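Local coordinates for protein 6-carboxyhexanoate--CoA ligase (Aquifex aeolicus, PDB 5TVA) that is a BioW-family 6-carboxyhexanoate--CoA ligase (pimeloyl-CoA synthase) with pockets for adenosine monophosphate and coenzyme A, at residues F79-L84 against V93-V98. Residues are numbered along the deposited sequence; the frame is centred on the assembly and turned at random.
Sequences FAVKKL and VAKKAV
The helical hairpin made by helices 73-85 and 91-102 is joined here through V81, which meets A94, K95 and V98, and through L84, which meets A94. The axes of the two segments approach to 9.1 Å, running roughly antiparallel at 139°. It illustrates how a small residue lets two backbones come near each other: the CA atoms of V81 and A94 are 5.4 Å apart, where the single methyl of the alanine leaves room. Both methyls of V81 take part. CG1, anti to the backbone N (chi1 179°), reaches CB of A94 at 3.8 Å and CG of K95 at 3.7 Å. CG2 faces CG2 of V98 at 3.9 Å, the two valine side chains meeting at about a right angle. K95 contributes its aliphatic root, since its CG is shared between both V81 methyls while the chain beyond bends at chi3 and chi4 at the exposed margin. On the buried side, CB of A94 also rests 3.8 Å from CB of L84, and CD1 of L84 approaches the same methyl, so this single carbon fits between V81 and L84. The cohesion between the segments is apolar. Beneath the pair, L84 continues onto F218, V192 and A177, and V98 onto L179, tying both helices to the mixed sheet. The whole is typical of a helical hairpin packed against one face of a mixed beta-sheet.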
loop_
_atom_site.group_PDB
_atom_site.type_symbol
_atom_site.label_atom_id
_atom_site.label_comp_id
_atom_site.label_asym_id
_atom_site.label_seq_id
_atom_site.Cartn_x
_atom_site.Cartn_y
_atom_site.Cartn_z
ATOM N N PHE A 79 6.100 -17.005 -8.669
ATOM C CA PHE A 79 6.748 -15.879 -9.334
ATOM C C PHE A 79 6.987 -14.732 -8.354
ATOM O O PHE A 79 8.038 -14.076 -8.391
ATOM C CB PHE A 79 5.890 -15.427 -10.515
ATOM C CG PHE A 79 6.477 -14.299 -11.316
ATOM C CD1 PHE A 79 7.595 -14.491 -12.094
ATOM C CD2 PHE A 79 5.869 -13.059 -11.330
ATOM C CE1 PHE A 79 8.122 -13.450 -12.852
ATOM C CE2 PHE A 79 6.389 -12.010 -12.082
ATOM C CZ PHE A 79 7.514 -12.209 -12.847
ATOM N N ALA A 80 6.027 -14.491 -7.453
ATOM C CA ALA A 80 6.169 -13.400 -6.495
ATOM C C ALA A 80 7.405 -13.599 -5.624
ATOM O O ALA A 80 8.212 -12.678 -5.451
ATOM C CB ALA A 80 4.905 -13.293 -5.646
ATOM N N VAL A 81 7.589 -14.818 -5.108
ATOM C CA VAL A 81 8.802 -15.151 -4.362
ATOM C C VAL A 81 10.049 -14.896 -5.208
ATOM O O VAL A 81 11.060 -14.377 -4.715
ATOM C CB VAL A 81 8.732 -16.607 -3.871
ATOM C CG1 VAL A 81 10.002 -16.976 -3.117
ATOM C CG2 VAL A 81 7.524 -16.800 -2.983
ATOM N N LYS A 82 9.996 -15.238 -6.492
ATOM C CA LYS A 82 11.180 -15.099 -7.334
ATOM C C LYS A 82 11.580 -13.640 -7.485
ATOM O O LYS A 82 12.756 -13.291 -7.318
ATOM C CB LYS A 82 10.941 -15.731 -8.706
ATOM C CG LYS A 82 12.120 -15.588 -9.646
ATOM C CD LYS A 82 12.068 -16.642 -10.750
ATOM C CE LYS A 82 11.452 -16.099 -12.029
ATOM N NZ LYS A 82 12.407 -15.265 -12.819
ATOM N N LYS A 83 10.615 -12.773 -7.813
ATOM C CA LYS A 83 10.927 -11.356 -7.992
ATOM C C LYS A 83 11.476 -10.747 -6.704
ATOM O O LYS A 83 12.391 -9.913 -6.745
ATOM C CB LYS A 83 9.681 -10.601 -8.472
ATOM C CG LYS A 83 9.121 -11.102 -9.841
ATOM C CD LYS A 83 10.159 -10.914 -10.924
ATOM C CE LYS A 83 10.540 -9.456 -11.047
ATOM N NZ LYS A 83 11.539 -9.198 -12.136
ATOM N N LEU A 84 10.942 -11.172 -5.550
ATOM C CA LEU A 84 11.440 -10.692 -4.261
ATOM C C LEU A 84 12.917 -11.024 -4.061
ATOM O O LEU A 84 13.683 -10.198 -3.544
ATOM C CB LEU A 84 10.601 -11.280 -3.119
ATOM C CG LEU A 84 9.201 -10.671 -2.959
ATOM C CD1 LEU A 84 8.261 -11.481 -2.038
ATOM C CD2 LEU A 84 9.322 -9.217 -2.479
ATOM N N VAL A 93 12.671 -16.247 3.415
ATOM C CA VAL A 93 12.028 -15.050 3.944
ATOM C C VAL A 93 10.870 -14.639 3.044
ATOM O O VAL A 93 9.745 -14.429 3.511
ATOM C CB VAL A 93 13.057 -13.915 4.107
ATOM C CG1 VAL A 93 12.349 -12.600 4.433
ATOM C CG2 VAL A 93 14.085 -14.279 5.184
ATOM N N ALA A 94 11.126 -14.530 1.737
ATOM C CA ALA A 94 10.048 -14.224 0.802
ATOM C C ALA A 94 8.900 -15.219 0.941
ATOM O O ALA A 94 7.725 -14.829 0.900
ATOM C CB ALA A 94 10.578 -14.201 -0.634
ATOM N N LYS A 95 9.220 -16.504 1.154
ATOM C CA LYS A 95 8.177 -17.530 1.204
ATOM C C LYS A 95 7.329 -17.411 2.463
ATOM O O LYS A 95 6.112 -17.640 2.419
ATOM C CB LYS A 95 8.795 -18.929 1.098
ATOM C CG LYS A 95 9.204 -19.315 -0.331
ATOM C CD LYS A 95 10.271 -20.403 -0.355
ATOM C CE LYS A 95 9.725 -21.752 0.071
ATOM N NZ LYS A 95 8.718 -22.283 -0.887
ATOM N N LYS A 96 7.945 -17.043 3.594
ATOM C CA LYS A 96 7.181 -16.925 4.834
ATOM C C LYS A 96 6.221 -15.745 4.776
ATOM O O LYS A 96 5.097 -15.825 5.292
ATOM C CB LYS A 96 8.117 -16.806 6.040
ATOM C CG LYS A 96 7.369 -16.579 7.360
ATOM C CD LYS A 96 7.952 -17.391 8.511
ATOM C CE LYS A 96 7.295 -18.775 8.607
ATOM N NZ LYS A 96 6.047 -18.778 9.437
ATOM N N ALA A 97 6.645 -14.644 4.152
ATOM C CA ALA A 97 5.717 -13.563 3.829
ATOM C C ALA A 97 4.480 -14.088 3.103
ATOM O O ALA A 97 3.351 -13.905 3.572
ATOM C CB ALA A 97 6.421 -12.504 2.984
ATOM N N VAL A 98 4.678 -14.742 1.946
ATOM C CA VAL A 98 3.547 -15.294 1.180
ATOM C C VAL A 98 2.706 -16.213 2.060
ATOM O O VAL A 98 1.469 -16.147 2.059
ATOM C CB VAL A 98 4.050 -16.039 -0.075
ATOM C CG1 VAL A 98 2.926 -16.843 -0.697
ATOM C CG2 VAL A 98 4.622 -15.068 -1.108
#